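Local atomic coordinates of long form D7clu1 salivary protein (Culex quinquefasciatus, PDB entry 6V4C), a protein that binds ADP, ATP and related adenine compounds, thereby inhibiting platelet aggregation and helping the mosquito to blood-feed. Residues D88-E93 with G120-I125; Q142-P145 with S149-R152; S203-G208 with D219-S224; N215-V220 with D245-Q250; L256-V261 with S267-E272. One frame throughout, in Å; residues are numbered along the deposited sequence.

How a ligand site and its surrounding helices share one scaffold is well illustrated by this all-helical chain, which holds two PBP/GOBP family regions. The contacts run in series from 1 to 5, contact 4 beginning on the segment where contact 3 ends. Contact 1 stands apart, its centre about 44 Å from that of contact 4. Contacts 3 and 4 share helix 218-226, with centres about 8 Å apart; contacts 4 and 5 both draw on helix 249-263. Contacts 2 and 5, centres about 15 Å apart, meet through Ser149 and Glu260 and supply two loops of the ADP pocket, which helix 130-139 completes with Arg133 and Tyr137. Contacts 1, 3 and 4 lie away from the nucleotide, and 4 carries the zinc-binding Glu249.

Contact 1 of 5, residues D88-E93 with G120-I125; sequences DAIANE and GVLEKI
Ile90 and Val121 meet through single methyl groups: CD1 of Ile90 comes to 3.5 Å from CG1 of Val121. This is the tight part of the contact. The same CD1 also approaches the Val121 branch point, CB, at 3.7 Å, so the end of the isoleucine rests against the shoulder of the valine as well as its methyl. It gets there because the outer arm of Ile90 is fully extended (chi2 -178°), carrying CD1 straight out from helix 84-94. The shorter branch serves a second neighbour, with Ile90 CG2 facing Leu122 CD2 at a looser 4.1 Å. The isoleucine meets both partners at a slant, and its two branches bridge a backbone gap of 8.4 Å between the CA atoms of Ile90 and Leu122.

The two partners differ in their surroundings. Leu122 is buried, packed also on Phe111 of helix 104-117, on Leu94 and on Trp36. Val121 lies nearer the solvent, partly exposed, with Lys86 alongside. Gly120 starts the short helix 121-125 from a positive phi (88°), and its carbonyl O takes the amide of Lys124. Beyond Ile90, Val114 and Asn118 continue the packing. Since aliphatic carbon alone joins the two segments, the hold between them probably comes from burial and close fit of branched side chains rather than from directional bonds.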
# COMPACT_ATOMS: atom_id res chain seq x y z
N ASP A 88 1.77 13.24 -23.05
CA ASP A 88 1.02 12.52 -24.08
C ASP A 88 1.91 11.62 -24.92
O ASP A 88 1.42 10.66 -25.52
CB ASP A 88 0.28 13.51 -24.98
CG ASP A 88 -0.80 14.28 -24.24
OD1 ASP A 88 -1.59 13.65 -23.50
OD2 ASP A 88 -0.87 15.52 -24.40
N ALA A 89 3.21 11.91 -24.98
CA ALA A 89 4.12 11.09 -25.78
C ALA A 89 4.21 9.68 -25.22
O ALA A 89 3.89 8.70 -25.91
CB ALA A 89 5.50 11.75 -25.84
N ILE A 90 4.64 9.54 -23.96
CA ILE A 90 4.84 8.21 -23.39
C ILE A 90 3.53 7.46 -23.25
O ILE A 90 3.51 6.22 -23.30
CB ILE A 90 5.61 8.28 -22.06
CG1 ILE A 90 6.88 9.11 -22.21
CG2 ILE A 90 5.97 6.89 -21.58
CD1 ILE A 90 7.68 9.17 -20.95
N ALA A 91 2.41 8.17 -23.07
CA ALA A 91 1.11 7.50 -23.04
C ALA A 91 0.86 6.75 -24.34
O ALA A 91 0.57 5.55 -24.34
CB ALA A 91 0.01 8.51 -22.77
N ASN A 92 1.00 7.44 -25.48
CA ASN A 92 0.86 6.77 -26.77
C ASN A 92 2.03 5.84 -27.03
O ASN A 92 1.86 4.76 -27.61
CB ASN A 92 0.73 7.80 -27.88
CG ASN A 92 -0.36 8.83 -27.60
OD1 ASN A 92 -1.42 8.49 -27.08
ND2 ASN A 92 -0.09 10.08 -27.94
N GLU A 93 3.24 6.24 -26.61
CA GLU A 93 4.42 5.42 -26.85
C GLU A 93 4.32 4.08 -26.13
O GLU A 93 4.76 3.05 -26.66
CB GLU A 93 5.67 6.18 -26.40
CG GLU A 93 7.00 5.50 -26.68
CD GLU A 93 8.18 6.35 -26.25
OE1 GLU A 93 7.97 7.54 -25.91
OE2 GLU A 93 9.32 5.84 -26.26
N GLY A 120 13.37 8.21 -15.88
CA GLY A 120 12.89 9.07 -14.82
C GLY A 120 11.53 9.69 -15.04
O GLY A 120 10.96 10.23 -14.09
N VAL A 121 10.99 9.64 -16.26
CA VAL A 121 9.72 10.31 -16.53
C VAL A 121 8.56 9.53 -15.94
O VAL A 121 7.60 10.12 -15.41
CB VAL A 121 9.55 10.58 -18.03
CG1 VAL A 121 8.29 11.39 -18.28
CG2 VAL A 121 10.77 11.29 -18.59
N LEU A 122 8.61 8.20 -16.01
CA LEU A 122 7.53 7.39 -15.45
C LEU A 122 7.48 7.51 -13.93
O LEU A 122 6.39 7.57 -13.34
CB LEU A 122 7.68 5.93 -15.87
CG LEU A 122 7.31 5.62 -17.32
CD1 LEU A 122 7.51 4.14 -17.62
CD2 LEU A 122 5.88 6.04 -17.60
N GLU A 123 8.64 7.55 -13.28
CA GLU A 123 8.67 7.76 -11.83
C GLU A 123 8.04 9.09 -11.46
O GLU A 123 7.41 9.21 -10.40
CB GLU A 123 10.11 7.68 -11.33
CG GLU A 123 10.62 6.26 -11.13
CD GLU A 123 12.13 6.17 -11.23
OE1 GLU A 123 12.66 6.38 -12.34
OE2 GLU A 123 12.78 5.89 -10.20
N LYS A 124 8.19 10.10 -12.32
CA LYS A 124 7.60 11.40 -12.03
C LYS A 124 6.09 11.38 -12.24
O LYS A 124 5.33 11.90 -11.40
CB LYS A 124 8.25 12.48 -12.88
CG LYS A 124 9.70 12.77 -12.52
CD LYS A 124 10.29 13.86 -13.39
CE LYS A 124 11.71 14.19 -12.98
NZ LYS A 124 12.26 15.32 -13.78
N ILE A 125 5.63 10.79 -13.34
CA ILE A 125 4.19 10.76 -13.62
C ILE A 125 3.45 9.95 -12.56
O ILE A 125 2.34 10.31 -12.15
CB ILE A 125 3.93 10.25 -15.05
CG1 ILE A 125 4.40 11.29 -16.07
CG2 ILE A 125 2.46 9.93 -15.25
CD1 ILE A 125 4.06 10.94 -17.50

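Contact 2 of 5, residues Q142-P145 with S149-R152; sequences QIKP and SIFR. With ADP (adenosine-5'-diphosphate), chain B.
Lys144 leaves its backbone with CG anti to the backbone N and then bends twice, at chi3 (84°) and chi4 (67°), so that its middle lies against Ile150 while its amino group curls back to the loop. The turn places CD 3.7 Å from Ile150 CA and 3.9 Å from Ile150 CD1, the two side chains crossing at about a right angle. Past this hydrophobic rest, NZ has four acceptors around it: Pro145 O at 3.0 Å, ADP N1 also at 3.0 Å, and the carbonyls of Ile148 and Ser263. It meets Pro145 O from above the carbonyl plane. Four acceptors exceed the three protons of an ammonium group, so some bonds are probably shared, but together they fix its position firmly.

The adenine is thus read along one side, for N6 of ADP gives a weak bond to Lys144 O at 2.9 Å while NZ serves N1. One residue meets both polar groups, Lys144 being an established ADP-binding residue. Across the contact, Ser149 is the N-cap of helix 150-158: its OG accepts from Arg152 N at 3.0 Å, in a nearly straight bond (166°), and also bonds to Glu260.

Helix 249-263 flanks this start, Ser263 OG bonding Ile150 N, while Tyr137 of helix 130-139 packs on Ile143 and Pro145 from the side of the loop.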
# COMPACT_ATOMS: atom_id res chain seq x y z
N GLN A 142 -3.98 15.94 3.67
CA GLN A 142 -4.96 14.86 3.79
C GLN A 142 -4.43 13.53 3.27
O GLN A 142 -5.10 12.51 3.46
CB GLN A 142 -6.26 15.22 3.06
CG GLN A 142 -6.22 15.03 1.55
CD GLN A 142 -5.40 16.10 0.83
OE1 GLN A 142 -4.89 17.03 1.44
NE2 GLN A 142 -5.29 15.96 -0.49
N ILE A 143 -3.27 13.50 2.63
CA ILE A 143 -2.64 12.25 2.22
C ILE A 143 -1.65 11.84 3.30
O ILE A 143 -0.87 12.68 3.77
CB ILE A 143 -1.93 12.43 0.86
CG1 ILE A 143 -2.88 13.03 -0.17
CG2 ILE A 143 -1.39 11.09 0.37
CD1 ILE A 143 -2.25 13.24 -1.53
N LYS A 144 -1.69 10.57 3.70
CA LYS A 144 -0.73 10.08 4.68
C LYS A 144 0.67 10.07 4.08
O LYS A 144 0.91 9.32 3.13
CB LYS A 144 -1.10 8.67 5.13
CG LYS A 144 -0.26 8.17 6.31
CD LYS A 144 -0.25 6.66 6.42
CE LYS A 144 0.78 6.03 5.51
NZ LYS A 144 2.19 6.34 5.92
N PRO A 145 1.60 10.88 4.58
CA PRO A 145 2.95 10.87 4.01
C PRO A 145 3.80 9.77 4.63
O PRO A 145 3.32 9.07 5.53
CB PRO A 145 3.49 12.25 4.39
CG PRO A 145 2.85 12.51 5.73
CD PRO A 145 1.49 11.84 5.70
N SER A 149 2.62 6.55 10.94
CA SER A 149 1.86 5.33 10.75
C SER A 149 0.42 5.65 10.34
O SER A 149 -0.07 6.76 10.53
CB SER A 149 1.87 4.46 12.01
OG SER A 149 0.86 4.85 12.93
N ILE A 150 -0.24 4.66 9.75
CA ILE A 150 -1.62 4.85 9.31
C ILE A 150 -2.54 5.06 10.51
O ILE A 150 -3.47 5.86 10.46
CB ILE A 150 -2.07 3.68 8.41
CG1 ILE A 150 -3.52 3.87 7.94
CG2 ILE A 150 -1.92 2.35 9.13
CD1 ILE A 150 -3.73 5.08 7.06
N PHE A 151 -2.26 4.36 11.62
CA PHE A 151 -3.10 4.51 12.80
C PHE A 151 -2.92 5.88 13.44
O PHE A 151 -3.90 6.49 13.89
CB PHE A 151 -2.80 3.39 13.81
CG PHE A 151 -3.08 2.02 13.28
CD1 PHE A 151 -4.37 1.52 13.28
CD2 PHE A 151 -2.06 1.24 12.76
CE1 PHE A 151 -4.63 0.25 12.78
CE2 PHE A 151 -2.32 -0.03 12.26
CZ PHE A 151 -3.61 -0.51 12.27
N ARG A 152 -1.68 6.37 13.50
CA ARG A 152 -1.45 7.71 14.05
C ARG A 152 -2.01 8.78 13.12
O ARG A 152 -2.60 9.76 13.58
CB ARG A 152 0.05 7.91 14.29
CG ARG A 152 0.44 9.29 14.77
CD ARG A 152 -0.21 9.63 16.10
NE ARG A 152 0.18 10.96 16.56
CZ ARG A 152 -0.41 11.62 17.56
NH1 ARG A 152 -1.42 11.07 18.20
NH2 ARG A 152 0.02 12.82 17.90
PB ADP B . 13.69 8.36 -0.51
O1B ADP B . 13.96 9.68 -0.25
O2B ADP B . 14.83 7.53 -0.61
O3B ADP B . 12.89 8.22 -1.62
PA ADP B . 13.58 6.54 1.76
O1A ADP B . 14.28 6.88 3.03
O2A ADP B . 14.38 5.68 0.98
O3A ADP B . 13.22 7.78 0.91
O5' ADP B . 12.14 6.05 1.68
C5' ADP B . 11.46 5.87 0.46
C4' ADP B . 10.30 4.90 0.60
O4' ADP B . 9.13 5.54 1.04
C3' ADP B . 9.74 4.29 -0.67
O3' ADP B . 10.45 3.17 -1.08
C2' ADP B . 8.27 4.02 -0.38
O2' ADP B . 8.07 2.70 -0.12
C1' ADP B . 8.06 4.71 0.93
N9 ADP B . 6.88 5.52 1.01
C8 ADP B . 6.58 6.50 0.18
N7 ADP B . 5.50 7.11 0.47
C5 ADP B . 5.04 6.50 1.56
C6 ADP B . 3.92 6.68 2.37
N6 ADP B . 3.01 7.58 2.17
N1 ADP B . 3.75 5.88 3.39
C2 ADP B . 4.63 4.95 3.60
N3 ADP B . 5.70 4.70 2.94
C4 ADP B . 5.88 5.50 1.92

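Contact 3 of 5, residues S203-G208 with D219-S224; sequences SAILRG and DVVKKS
Leu206 and Val221, their CA atoms 7.8 Å apart, are the closest CA pair of segments 203-208 and 219-224, which lie on two consecutive helices packed crosswise. Val221 divides its two methyls between two residues of the facing helix. Its CG1, anti to the backbone N (chi1 166°), reaches Ile205 CG2 at 4.0 Å, while CG2 meets Leu206 CD2 at 3.9 Å. Leu206 and Val221 run alongside one another, heading opposite ways, the leucine bringing its end close although its first bond does not aim at the partner.

Ser224 is turned back onto its own helix: OG gives a hydrogen bond to Val220 O at 3.2 Å, and Ser224 N reaches the same oxygen from its opposite face. Leu225 and Leu209 extend the apolar patch, Asp218 adds a polar tie beside it by a hydrogen bond to His210, and Arg207 forms a salt bridge to Asp21 of helix 8-22. Between the two segments themselves the contact is purely aliphatic, consistent with a hold that rests on exclusion of water.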
# COMPACT_ATOMS: atom_id res chain seq x y z
N SER A 203 -7.66 -11.47 1.22
CA SER A 203 -6.24 -11.70 1.01
C SER A 203 -5.39 -10.65 1.72
O SER A 203 -4.29 -10.96 2.19
CB SER A 203 -5.92 -11.71 -0.48
OG SER A 203 -6.18 -10.45 -1.07
N ALA A 204 -5.88 -9.41 1.81
CA ALA A 204 -5.11 -8.36 2.48
C ALA A 204 -4.99 -8.63 3.97
O ALA A 204 -3.94 -8.37 4.58
CB ALA A 204 -5.74 -7.00 2.23
N ILE A 205 -6.06 -9.15 4.58
CA ILE A 205 -6.00 -9.51 6.00
C ILE A 205 -5.00 -10.63 6.22
O ILE A 205 -4.19 -10.59 7.15
CB ILE A 205 -7.40 -9.88 6.51
CG1 ILE A 205 -8.36 -8.70 6.35
CG2 ILE A 205 -7.35 -10.32 7.96
CD1 ILE A 205 -9.82 -9.10 6.33
N LEU A 206 -5.03 -11.65 5.35
CA LEU A 206 -4.13 -12.79 5.49
C LEU A 206 -2.67 -12.38 5.34
O LEU A 206 -1.78 -13.00 5.93
CB LEU A 206 -4.48 -13.87 4.47
CG LEU A 206 -5.91 -14.43 4.56
CD1 LEU A 206 -6.15 -15.50 3.49
CD2 LEU A 206 -6.16 -14.99 5.95
N ARG A 207 -2.39 -11.35 4.53
CA ARG A 207 -1.03 -10.84 4.42
C ARG A 207 -0.50 -10.40 5.78
O ARG A 207 0.66 -10.65 6.12
CB ARG A 207 -0.96 -9.68 3.43
CG ARG A 207 -1.20 -10.07 1.98
CD ARG A 207 -1.10 -8.87 1.06
NE ARG A 207 0.26 -8.33 0.99
CZ ARG A 207 1.15 -8.68 0.07
NH1 ARG A 207 0.83 -9.57 -0.86
NH2 ARG A 207 2.36 -8.15 0.07
N GLY A 208 -1.35 -9.75 6.58
CA GLY A 208 -0.93 -9.32 7.90
C GLY A 208 -0.61 -10.48 8.82
O GLY A 208 0.32 -10.40 9.63
N ASP A 219 -8.80 -20.05 7.28
CA ASP A 219 -10.21 -20.41 7.31
C ASP A 219 -10.91 -19.85 8.55
O ASP A 219 -12.15 -19.80 8.61
CB ASP A 219 -10.36 -21.95 7.14
CG ASP A 219 -10.05 -22.41 5.69
OD1 ASP A 219 -10.34 -21.61 4.78
OD2 ASP A 219 -9.54 -23.56 5.42
N VAL A 220 -10.14 -19.40 9.55
CA VAL A 220 -10.73 -18.68 10.67
C VAL A 220 -11.13 -17.27 10.24
O VAL A 220 -12.21 -16.78 10.59
CB VAL A 220 -9.76 -18.67 11.86
CG1 VAL A 220 -10.17 -17.60 12.85
CG2 VAL A 220 -9.74 -20.04 12.53
N VAL A 221 -10.31 -16.53 9.56
CA VAL A 221 -10.65 -15.20 9.05
C VAL A 221 -11.83 -15.27 8.09
O VAL A 221 -12.60 -14.46 8.12
CB VAL A 221 -9.43 -14.60 8.34
CG1 VAL A 221 -9.80 -13.45 7.53
CG2 VAL A 221 -8.27 -14.29 9.21
N LYS A 222 -11.88 -16.26 7.25
CA LYS A 222 -12.96 -16.38 6.25
C LYS A 222 -14.31 -16.56 6.93
O LYS A 222 -15.12 -15.98 6.59
CB LYS A 222 -12.57 -17.32 5.12
N LYS A 223 -14.38 -17.28 7.99
CA LYS A 223 -15.61 -17.50 8.76
C LYS A 223 -15.99 -16.24 9.48
O LYS A 223 -17.04 -15.95 9.44
CB LYS A 223 -15.40 -18.67 9.70
CG LYS A 223 -16.52 -19.04 10.64
CD LYS A 223 -16.17 -20.04 11.69
CE LYS A 223 -17.21 -20.19 12.79
NZ LYS A 223 -16.97 -21.29 13.76
N SER A 224 -15.07 -15.53 10.07
CA SER A 224 -15.41 -14.27 10.73
C SER A 224 -16.07 -13.30 9.77
O SER A 224 -17.07 -12.66 10.10
CB SER A 224 -14.15 -13.65 11.34
OG SER A 224 -13.60 -14.51 12.33

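Contact 4 of 5, residues N215-V220 with D245-Q250; sequences NGKDDV and DGLGEQ. With ZN (zinc ion), chain L.
Leu247 points its CD2 methyl at two residues of the facing segment, lying 4.1 Å from Lys217 CB and 4.3 Å from Val220 CG1. The leucine approaches with its end rather than its base: CG lies beside the backbone N (chi1 -63°), and from there CD2 swings toward the other segment. Val220 turns CG1 toward the last turn of helix 235-247, where the methyl sits 3.8 Å from Gly246 O. With no side chain at Gly246, the valine methyl lies directly against the backbone. Lys217 lends only the root of its side chain: beyond CB the chain bends at chi2 and chi4 and carries NZ off to a salt bridge with Glu214.

This is a surface contact, in which segment 215-220, part of the second PBP/GOBP region, brings the start of helix 218-226 against the end of helix 235-247. The Cys228-Cys242 disulfide links the chain just after helix 218-226 to helix 235-247, a covalent tie of the kind that characterises this family. Here the chain breaks between helices at Gly248, whose positive phi (86°) ends one helix and whose position caps the next.

Immediately beyond that break, Glu249 extends away from Lys217 and Val220 toward a zinc ion, its CG anti to the backbone N. OE2 binds the metal at 2.0 Å, while OE1 remains at 2.7 Å from zinc, a markedly lopsided grip. His172 ND1 gives the ion its other protein ligand, and Tyr244 OH makes a weak hydrogen bond to OE2.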
# COMPACT_ATOMS: atom_id res chain seq x y z
N ASN A 215 0.22 -19.05 10.52
CA ASN A 215 -0.11 -19.87 9.35
C ASN A 215 -1.41 -20.65 9.41
O ASN A 215 -1.94 -21.00 8.35
CB ASN A 215 1.04 -20.83 9.00
CG ASN A 215 1.46 -21.69 10.17
OD1 ASN A 215 0.78 -22.66 10.52
ND2 ASN A 215 2.59 -21.36 10.79
N GLY A 216 -1.98 -20.95 10.58
CA GLY A 216 -3.13 -21.83 10.54
C GLY A 216 -4.49 -21.17 10.54
O GLY A 216 -5.50 -21.87 10.69
N LYS A 217 -4.57 -19.85 10.36
CA LYS A 217 -5.76 -19.08 10.70
C LYS A 217 -6.56 -18.59 9.49
O LYS A 217 -7.49 -17.80 9.66
CB LYS A 217 -5.39 -17.90 11.59
CG LYS A 217 -4.61 -18.29 12.84
CD LYS A 217 -5.41 -19.23 13.73
CE LYS A 217 -4.67 -19.53 15.03
NZ LYS A 217 -3.34 -20.13 14.78
N ASP A 218 -6.23 -19.06 8.28
CA ASP A 218 -6.89 -18.53 7.08
C ASP A 218 -8.39 -18.78 7.12
O ASP A 218 -9.20 -17.84 6.99
CB ASP A 218 -6.27 -19.15 5.83
CG ASP A 218 -4.86 -18.64 5.55
OD1 ASP A 218 -4.28 -17.91 6.39
OD2 ASP A 218 -4.34 -18.97 4.47
N ASP A 219 -8.80 -20.05 7.28
CA ASP A 219 -10.21 -20.41 7.31
C ASP A 219 -10.91 -19.85 8.55
O ASP A 219 -12.15 -19.80 8.61
CB ASP A 219 -10.36 -21.95 7.14
CG ASP A 219 -10.05 -22.41 5.69
OD1 ASP A 219 -10.34 -21.61 4.78
OD2 ASP A 219 -9.54 -23.56 5.42
N VAL A 220 -10.14 -19.40 9.55
CA VAL A 220 -10.73 -18.68 10.67
C VAL A 220 -11.13 -17.27 10.24
O VAL A 220 -12.21 -16.78 10.59
CB VAL A 220 -9.76 -18.67 11.86
CG1 VAL A 220 -10.17 -17.60 12.85
CG2 VAL A 220 -9.74 -20.04 12.53
N ASP A 245 -12.68 -10.55 17.07
CA ASP A 245 -13.24 -11.62 17.88
C ASP A 245 -12.81 -12.99 17.38
O ASP A 245 -12.56 -13.90 18.18
CB ASP A 245 -14.77 -11.52 17.90
CG ASP A 245 -15.26 -10.28 18.62
OD1 ASP A 245 -14.52 -9.75 19.48
OD2 ASP A 245 -16.38 -9.83 18.33
N GLY A 246 -12.70 -13.16 16.06
CA GLY A 246 -12.30 -14.45 15.52
C GLY A 246 -10.87 -14.81 15.87
O GLY A 246 -10.59 -15.94 16.28
N LEU A 247 -9.95 -13.86 15.72
CA LEU A 247 -8.55 -14.13 16.03
C LEU A 247 -8.24 -14.01 17.51
O LEU A 247 -7.29 -14.62 17.99
CB LEU A 247 -7.65 -13.17 15.24
CG LEU A 247 -7.67 -13.27 13.72
CD1 LEU A 247 -6.88 -12.13 13.10
CD2 LEU A 247 -7.12 -14.61 13.25
N GLY A 248 -9.03 -13.24 18.26
CA GLY A 248 -8.70 -12.92 19.63
C GLY A 248 -7.78 -11.72 19.74
O GLY A 248 -7.05 -11.42 18.79
N GLU A 249 -7.81 -11.03 20.88
CA GLU A 249 -7.07 -9.78 21.01
C GLU A 249 -5.58 -9.98 20.81
O GLU A 249 -4.93 -9.19 20.12
CB GLU A 249 -7.34 -9.13 22.37
CG GLU A 249 -6.49 -7.89 22.64
CD GLU A 249 -6.67 -7.35 24.03
OE1 GLU A 249 -6.65 -8.15 24.99
OE2 GLU A 249 -6.85 -6.12 24.17
N GLN A 250 -5.01 -11.04 21.40
CA GLN A 250 -3.56 -11.21 21.39
C GLN A 250 -3.03 -11.33 19.96
O GLN A 250 -2.10 -10.62 19.57
CB GLN A 250 -3.18 -12.43 22.23
CG GLN A 250 -2.20 -12.11 23.35
CD GLN A 250 -2.70 -11.04 24.30
OE1 GLN A 250 -1.94 -10.17 24.73
NE2 GLN A 250 -3.99 -11.09 24.64
ZN ZN L . -6.61 -5.74 26.14

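Contact 5 of 5, residues L256-V261 with S267-E272; sequences LDYIEV and SYRLRE. With ADP (adenosine-5'-diphosphate), chain B.
Val261 N bonds to Asp257 O at 3.0 Å within helix 249-263, and the residue so held presents CG1 over one face of the Tyr268 ring, 4.2 Å from the ring centroid and 26° off the normal, a CH-pi contact. Next to this, the hydroxyl of Tyr258 is met by consecutive atoms of Arg269: OH lies 3.7 Å from CG and 4.0 Å from CD of that arginine. The two side chains cross at about a right angle, with the ring and guanidinium planes 58° apart, and the bend of the arginine at chi3 (73°) leads its charged end onward past the tyrosine. The two tyrosines meet more loosely, Tyr258 CE1 at 4.4 Å from Tyr268 CE2. Tyr277, packed edge-to-face with Tyr258, adds a third ring.

The segment 267-272 turns through a short 3-10 stretch, in which Leu270 N bonds to Ser267 O, and the guanidinium of Arg271 spreads one face over that same carbonyl oxygen. Ser267 itself faces away from the tyrosines, its OG lying among the ribose hydroxyls of ADP. Packing against helix 249-263 probably helps to place the loop that carries this established ADP-binding serine, and the arrangement forms the ribose side of the nucleotide pocket, beside Asn265 and Tyr266.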
# COMPACT_ATOMS: atom_id res chain seq x y z
N LEU A 256 -1.74 -6.25 14.00
CA LEU A 256 -1.92 -4.82 13.79
C LEU A 256 -0.66 -4.03 14.15
O LEU A 256 -0.30 -3.08 13.46
CB LEU A 256 -3.12 -4.32 14.59
CG LEU A 256 -4.19 -3.63 13.75
CD1 LEU A 256 -4.76 -4.60 12.72
CD2 LEU A 256 -5.29 -3.08 14.64
N ASP A 257 0.00 -4.41 15.25
CA ASP A 257 1.22 -3.70 15.64
C ASP A 257 2.26 -3.75 14.53
O ASP A 257 2.92 -2.74 14.24
CB ASP A 257 1.80 -4.29 16.92
CG ASP A 257 1.00 -3.94 18.16
OD1 ASP A 257 0.27 -2.92 18.13
OD2 ASP A 257 1.09 -4.68 19.15
N TYR A 258 2.43 -4.91 13.89
CA TYR A 258 3.42 -5.02 12.83
C TYR A 258 2.99 -4.27 11.58
O TYR A 258 3.82 -3.63 10.93
CB TYR A 258 3.70 -6.49 12.54
CG TYR A 258 4.94 -6.74 11.72
CD1 TYR A 258 6.11 -6.03 11.97
CD2 TYR A 258 4.96 -7.70 10.73
CE1 TYR A 258 7.25 -6.26 11.22
CE2 TYR A 258 6.09 -7.94 9.98
CZ TYR A 258 7.24 -7.22 10.23
OH TYR A 258 8.37 -7.47 9.49
N ILE A 259 1.70 -4.33 11.23
CA ILE A 259 1.18 -3.48 10.17
C ILE A 259 1.50 -2.02 10.45
O ILE A 259 1.98 -1.29 9.57
CB ILE A 259 -0.33 -3.70 9.98
CG1 ILE A 259 -0.61 -5.07 9.35
CG2 ILE A 259 -0.92 -2.58 9.13
CD1 ILE A 259 -2.08 -5.46 9.34
N GLU A 260 1.26 -1.57 11.68
CA GLU A 260 1.49 -0.17 12.03
C GLU A 260 2.95 0.21 11.82
O GLU A 260 3.25 1.25 11.22
CB GLU A 260 1.08 0.10 13.48
CG GLU A 260 1.35 1.53 13.89
CD GLU A 260 0.60 1.96 15.12
OE1 GLU A 260 0.18 1.09 15.92
OE2 GLU A 260 0.42 3.18 15.30
N VAL A 261 3.88 -0.61 12.32
CA VAL A 261 5.30 -0.31 12.18
C VAL A 261 5.68 -0.22 10.70
O VAL A 261 6.42 0.69 10.29
CB VAL A 261 6.15 -1.34 12.94
CG1 VAL A 261 7.61 -1.26 12.50
CG2 VAL A 261 6.04 -1.12 14.43
N SER A 267 8.53 0.27 2.32
CA SER A 267 9.68 -0.53 1.93
C SER A 267 10.35 -1.24 3.10
O SER A 267 11.44 -1.79 2.93
CB SER A 267 10.71 0.35 1.21
OG SER A 267 10.11 1.11 0.19
N TYR A 268 9.71 -1.22 4.27
CA TYR A 268 10.33 -1.69 5.51
C TYR A 268 10.88 -3.11 5.36
O TYR A 268 12.06 -3.37 5.64
CB TYR A 268 9.30 -1.62 6.64
CG TYR A 268 9.84 -1.85 8.03
CD1 TYR A 268 10.42 -0.82 8.76
CD2 TYR A 268 9.74 -3.10 8.64
CE1 TYR A 268 10.90 -1.02 10.04
CE2 TYR A 268 10.22 -3.31 9.92
CZ TYR A 268 10.79 -2.27 10.62
OH TYR A 268 11.27 -2.47 11.89
N ARG A 269 10.05 -4.05 4.92
CA ARG A 269 10.47 -5.44 4.83
C ARG A 269 11.46 -5.70 3.70
O ARG A 269 12.04 -6.79 3.65
CB ARG A 269 9.26 -6.36 4.69
CG ARG A 269 8.39 -6.41 5.93
CD ARG A 269 7.14 -7.22 5.67
NE ARG A 269 7.41 -8.65 5.60
CZ ARG A 269 6.58 -9.54 5.06
NH1 ARG A 269 5.44 -9.14 4.52
NH2 ARG A 269 6.90 -10.83 5.05
N LEU A 270 11.67 -4.74 2.80
CA LEU A 270 12.57 -4.94 1.68
C LEU A 270 14.01 -4.54 1.99
O LEU A 270 14.91 -4.86 1.20
CB LEU A 270 12.06 -4.19 0.45
CG LEU A 270 10.65 -4.63 0.02
CD1 LEU A 270 10.02 -3.59 -0.89
CD2 LEU A 270 10.70 -5.99 -0.66
N ARG A 271 14.26 -3.93 3.10
CA ARG A 271 15.65 -3.76 3.52
C ARG A 271 15.96 -4.95 4.38
O ARG A 271 15.19 -5.36 5.08
CB ARG A 271 15.90 -2.58 4.40
CG ARG A 271 15.09 -1.43 3.93
CD ARG A 271 15.95 -0.61 3.13
NE ARG A 271 14.87 0.08 2.56
CZ ARG A 271 13.99 0.82 3.18
NH1 ARG A 271 13.97 0.99 4.45
NH2 ARG A 271 13.12 1.45 2.49
N GLU A 272 17.20 -5.34 4.39
CA GLU A 272 17.58 -6.63 4.97
C GLU A 272 17.52 -6.62 6.49
O GLU A 272 17.14 -7.62 7.11
CB GLU A 272 18.96 -7.06 4.47
CG GLU A 272 19.26 -8.52 4.71
CD GLU A 272 20.74 -8.84 4.62
OE1 GLU A 272 21.26 -9.48 5.55
OE2 GLU A 272 21.37 -8.45 3.62
PB ADP B . 13.69 8.36 -0.51
O1B ADP B . 13.96 9.68 -0.25
O2B ADP B . 14.83 7.53 -0.61
O3B ADP B . 12.89 8.22 -1.62
PA ADP B . 13.58 6.54 1.76
O1A ADP B . 14.28 6.88 3.03
O2A ADP B . 14.38 5.68 0.98
O3A ADP B . 13.22 7.78 0.91
O5' ADP B . 12.14 6.05 1.68
C5' ADP B . 11.46 5.87 0.46
C4' ADP B . 10.30 4.90 0.60
O4' ADP B . 9.13 5.54 1.04
C3' ADP B . 9.74 4.29 -0.67
O3' ADP B . 10.45 3.17 -1.08
C2' ADP B . 8.27 4.02 -0.38
O2' ADP B . 8.07 2.70 -0.12
C1' ADP B . 8.06 4.71 0.93
N9 ADP B . 6.88 5.52 1.01
C8 ADP B . 6.58 6.50 0.18
N7 ADP B . 5.50 7.11 0.47
C5 ADP B . 5.04 6.50 1.56
C6 ADP B . 3.92 6.68 2.37
N6 ADP B . 3.01 7.58 2.17
N1 ADP B . 3.75 5.88 3.39
C2 ADP B . 4.63 4.95 3.60
N3 ADP B . 5.70 4.70 2.94
C4 ADP B . 5.88 5.50 1.92